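Local coordinates for CSE3 (Thermus thermophilus, PDB 2Y8Y), which cleaves CRISPR transcripts as an endoribonuclease, processing them into crRNA, and keeps hold of the processed RNA, at residues A119-L130 with Q174-G182. Numbering follows the deposited sequence.
Sequences ALKTPAEKVAWL and QVQAVLFEG
Helix against sheet in a ferredoxin-like fold of the Cas6 family: K126, W129 and L130, on one side of helix 123-130, pack on Q176, V178 and F180, which rise from the same face of strand 174-182. The short axes cross at -61° and approach to 10.8 Å. F180 gives the largest share of the packing, with side chains over both faces of its ring. L130 CD2 lies over one, 4.0 Å from the ring centroid, while V178 CG1, from its own strand, sits over the opposite face. With chi1 of -63°, CG of F180 stands anti to the carbonyl carbon, and the ring reaches up to the helix backbone, where CZ comes 3.5 Å from K126 O; that carbonyl is already bonded to L130 N. W129 adds a looser apolar touch, CZ3 to F180 CE2 at 4.3 Å. Nearer the helix start, the extended chain of K126 passes V178, CD to CG2 at 4.0 Å, and brings its ammonium to the buried Q176 amide and into a salt bridge with D155. The methyl of A119, at the end of strand 117-119, packs against Q176. T122 and E125 close the helix start as a capping box: E125 N donates to T122 OG1 at 3.1 Å, and T122 N returns a bond to E125 OE1. Beside this cap K121 packs on a uracil base of the bound RNA. Strand 174-182 runs between strands 98-110 and 150-160, both antiparallel to it; the helix lies across this sheet, W129 reaching A105 and P107 of the first neighbour and L130 reaching V150 of the second.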
loop_
_atom_site.group_PDB
_atom_site.type_symbol
_atom_site.label_atom_id
_atom_site.label_comp_id
_atom_site.label_asym_id
_atom_site.label_seq_id
_atom_site.Cartn_x
_atom_site.Cartn_y
_atom_site.Cartn_z
ATOM N N ALA A 119 -1.072 -7.484 15.962
ATOM C CA ALA A 119 -2.230 -7.018 15.211
ATOM C C ALA A 119 -3.367 -6.632 16.144
ATOM O O ALA A 119 -3.569 -7.232 17.203
ATOM C CB ALA A 119 -2.689 -8.089 14.221
ATOM N N LEU A 120 -4.126 -5.620 15.748
ATOM C CA LEU A 120 -5.343 -5.284 16.459
ATOM C C LEU A 120 -6.390 -6.331 16.148
ATOM O O LEU A 120 -6.455 -6.836 15.023
ATOM C CB LEU A 120 -5.830 -3.899 16.032
ATOM C CG LEU A 120 -4.838 -2.791 16.381
ATOM C CD1 LEU A 120 -5.329 -1.437 15.856
ATOM C CD2 LEU A 120 -4.624 -2.717 17.885
ATOM N N LYS A 121 -7.215 -6.636 17.135
ATOM C CA LYS A 121 -8.118 -7.772 17.048
ATOM C C LYS A 121 -9.490 -7.484 16.452
ATOM O O LYS A 121 -9.981 -8.266 15.644
ATOM C CB LYS A 121 -8.277 -8.405 18.428
ATOM C CG LYS A 121 -6.961 -8.900 19.000
ATOM C CD LYS A 121 -7.162 -9.738 20.243
ATOM C CE LYS A 121 -5.837 -10.310 20.726
ATOM N NZ LYS A 121 -6.025 -11.186 21.910
ATOM N N THR A 122 -10.116 -6.390 16.863
ATOM C CA THR A 122 -11.526 -6.165 16.529
ATOM C C THR A 122 -11.745 -5.176 15.383
ATOM O O THR A 122 -10.933 -4.310 15.121
ATOM C CB THR A 122 -12.333 -5.670 17.741
ATOM O OG1 THR A 122 -11.970 -4.315 18.042
ATOM C CG2 THR A 122 -12.114 -6.587 18.958
ATOM N N PRO A 123 -12.878 -5.304 14.699
ATOM C CA PRO A 123 -13.177 -4.337 13.646
ATOM C C PRO A 123 -13.218 -2.893 14.165
ATOM O O PRO A 123 -12.728 -2.007 13.462
ATOM C CB PRO A 123 -14.540 -4.800 13.120
ATOM C CG PRO A 123 -14.565 -6.292 13.425
ATOM C CD PRO A 123 -13.842 -6.422 14.746
ATOM N N ALA A 124 -13.770 -2.659 15.354
ATOM C CA ALA A 124 -13.769 -1.315 15.937
ATOM C C ALA A 124 -12.337 -0.796 16.100
ATOM O O ALA A 124 -12.042 0.366 15.788
ATOM C CB ALA A 124 -14.498 -1.297 17.278
ATOM N N GLU A 125 -11.443 -1.645 16.586
ATOM C CA GLU A 125 -10.055 -1.232 16.792
ATOM C C GLU A 125 -9.391 -0.940 15.451
ATOM O O GLU A 125 -8.595 0.005 15.328
ATOM C CB GLU A 125 -9.275 -2.315 17.539
ATOM C CG GLU A 125 -9.655 -2.415 19.009
ATOM C CD GLU A 125 -9.191 -3.692 19.665
ATOM O OE1 GLU A 125 -8.829 -4.660 18.966
ATOM O OE2 GLU A 125 -9.217 -3.741 20.915
ATOM N N LYS A 126 -9.714 -1.742 14.438
ATOM C CA LYS A 126 -9.133 -1.570 13.111
ATOM C C LYS A 126 -9.557 -0.252 12.466
ATOM O O LYS A 126 -8.713 0.466 11.918
ATOM C CB LYS A 126 -9.491 -2.761 12.224
ATOM C CG LYS A 126 -8.797 -4.038 12.673
ATOM C CD LYS A 126 -9.446 -5.302 12.161
ATOM C CE LYS A 126 -8.645 -6.510 12.612
ATOM N NZ LYS A 126 -9.374 -7.769 12.361
ATOM N N VAL A 127 -10.845 0.077 12.568
ATOM C CA VAL A 127 -11.356 1.359 12.073
ATOM C C VAL A 127 -10.773 2.542 12.852
ATOM O O VAL A 127 -10.380 3.547 12.257
ATOM C CB VAL A 127 -12.890 1.397 12.082
ATOM C CG1 VAL A 127 -13.388 2.804 11.771
ATOM C CG2 VAL A 127 -13.430 0.412 11.051
ATOM N N ALA A 128 -10.682 2.421 14.173
ATOM C CA ALA A 128 -10.098 3.493 14.978
ATOM C C ALA A 128 -8.639 3.724 14.595
ATOM O O ALA A 128 -8.166 4.867 14.545
ATOM C CB ALA A 128 -10.231 3.182 16.475
ATOM N N TRP A 129 -7.923 2.635 14.344
ATOM C CA TRP A 129 -6.543 2.720 13.911
ATOM C C TRP A 129 -6.468 3.501 12.594
ATOM O O TRP A 129 -5.665 4.430 12.455
ATOM C CB TRP A 129 -5.963 1.313 13.741
ATOM C CG TRP A 129 -4.534 1.269 13.232
ATOM C CD1 TRP A 129 -3.408 1.308 13.998
ATOM C CD2 TRP A 129 -4.089 1.152 11.874
ATOM N NE1 TRP A 129 -2.289 1.225 13.209
ATOM C CE2 TRP A 129 -2.679 1.122 11.894
ATOM C CE3 TRP A 129 -4.746 1.081 10.635
ATOM C CZ2 TRP A 129 -1.905 1.027 10.736
ATOM C CZ3 TRP A 129 -3.970 0.975 9.469
ATOM C CH2 TRP A 129 -2.567 0.952 9.537
ATOM N N LEU A 130 -7.297 3.132 11.624
ATOM C CA LEU A 130 -7.291 3.832 10.337
ATOM C C LEU A 130 -7.558 5.319 10.556
ATOM O O LEU A 130 -6.876 6.164 9.979
ATOM C CB LEU A 130 -8.353 3.251 9.410
ATOM C CG LEU A 130 -8.476 3.974 8.070
ATOM C CD1 LEU A 130 -7.238 3.751 7.191
ATOM C CD2 LEU A 130 -9.715 3.453 7.411
ATOM N N GLN A 174 2.118 -15.395 9.885
ATOM C CA GLN A 174 0.841 -14.919 9.384
ATOM C C GLN A 174 0.669 -13.449 9.714
ATOM O O GLN A 174 0.807 -13.038 10.860
ATOM C CB GLN A 174 -0.303 -15.735 9.973
ATOM C CG GLN A 174 -0.323 -17.166 9.481
ATOM C CD GLN A 174 -0.957 -18.109 10.474
ATOM O OE1 GLN A 174 -0.895 -17.889 11.686
ATOM N NE2 GLN A 174 -1.570 -19.169 9.970
ATOM N N VAL A 175 0.383 -12.659 8.689
ATOM C CA VAL A 175 0.255 -11.216 8.838
ATOM C C VAL A 175 -1.167 -10.821 8.498
ATOM O O VAL A 175 -1.633 -11.071 7.393
ATOM C CB VAL A 175 1.235 -10.479 7.911
ATOM C CG1 VAL A 175 1.078 -8.973 8.054
ATOM C CG2 VAL A 175 2.661 -10.922 8.206
ATOM N N GLN A 176 -1.865 -10.226 9.457
ATOM C CA GLN A 176 -3.245 -9.824 9.221
ATOM C C GLN A 176 -3.328 -8.692 8.203
ATOM O O GLN A 176 -2.652 -7.665 8.328
ATOM C CB GLN A 176 -3.936 -9.451 10.540
ATOM C CG GLN A 176 -5.403 -9.182 10.328
ATOM C CD GLN A 176 -6.207 -9.150 11.591
ATOM O OE1 GLN A 176 -5.669 -9.148 12.700
ATOM N NE2 GLN A 176 -7.514 -9.145 11.429
ATOM N N ALA A 177 -4.167 -8.887 7.191
ATOM C CA ALA A 177 -4.300 -7.925 6.109
ATOM C C ALA A 177 -5.750 -7.480 6.027
ATOM O O ALA A 177 -6.645 -8.283 5.746
ATOM C CB ALA A 177 -3.857 -8.557 4.798
ATOM N N VAL A 178 -5.970 -6.193 6.275
ATOM C CA VAL A 178 -7.299 -5.621 6.323
ATOM C C VAL A 178 -7.421 -4.647 5.160
ATOM O O VAL A 178 -6.635 -3.687 5.062
ATOM C CB VAL A 178 -7.507 -4.877 7.654
ATOM C CG1 VAL A 178 -8.900 -4.275 7.721
ATOM C CG2 VAL A 178 -7.296 -5.816 8.814
ATOM N N LEU A 179 -8.374 -4.903 4.268
ATOM C CA LEU A 179 -8.598 -4.063 3.102
ATOM C C LEU A 179 -9.699 -3.046 3.376
ATOM O O LEU A 179 -10.880 -3.407 3.488
ATOM C CB LEU A 179 -8.962 -4.929 1.889
ATOM C CG LEU A 179 -9.187 -4.171 0.581
ATOM C CD1 LEU A 179 -7.921 -3.428 0.147
ATOM C CD2 LEU A 179 -9.612 -5.157 -0.484
ATOM N N PHE A 180 -9.301 -1.778 3.488
ATOM C CA PHE A 180 -10.216 -0.668 3.739
ATOM C C PHE A 180 -10.524 0.055 2.436
ATOM O O PHE A 180 -9.634 0.245 1.591
ATOM C CB PHE A 180 -9.565 0.388 4.642
ATOM C CG PHE A 180 -9.205 -0.073 6.031
ATOM C CD1 PHE A 180 -10.172 -0.172 7.035
ATOM C CD2 PHE A 180 -7.876 -0.302 6.362
ATOM C CE1 PHE A 180 -9.817 -0.523 8.338
ATOM C CE2 PHE A 180 -7.513 -0.660 7.648
ATOM C CZ PHE A 180 -8.495 -0.781 8.639
ATOM N N GLU A 181 -11.770 0.493 2.281
ATOM C CA GLU A 181 -12.146 1.389 1.183
ATOM C C GLU A 181 -13.111 2.420 1.727
ATOM O O GLU A 181 -13.982 2.092 2.530
ATOM C CB GLU A 181 -12.828 0.601 0.071
ATOM C CG GLU A 181 -13.107 1.418 -1.159
ATOM C CD GLU A 181 -13.586 0.567 -2.310
ATOM O OE1 GLU A 181 -14.716 0.048 -2.228
ATOM O OE2 GLU A 181 -12.824 0.415 -3.287
ATOM N N GLY A 182 -12.978 3.671 1.314
ATOM C CA GLY A 182 -13.894 4.678 1.798
ATOM C C GLY A 182 -13.671 6.026 1.152
ATOM O O GLY A 182 -13.154 6.119 0.039
#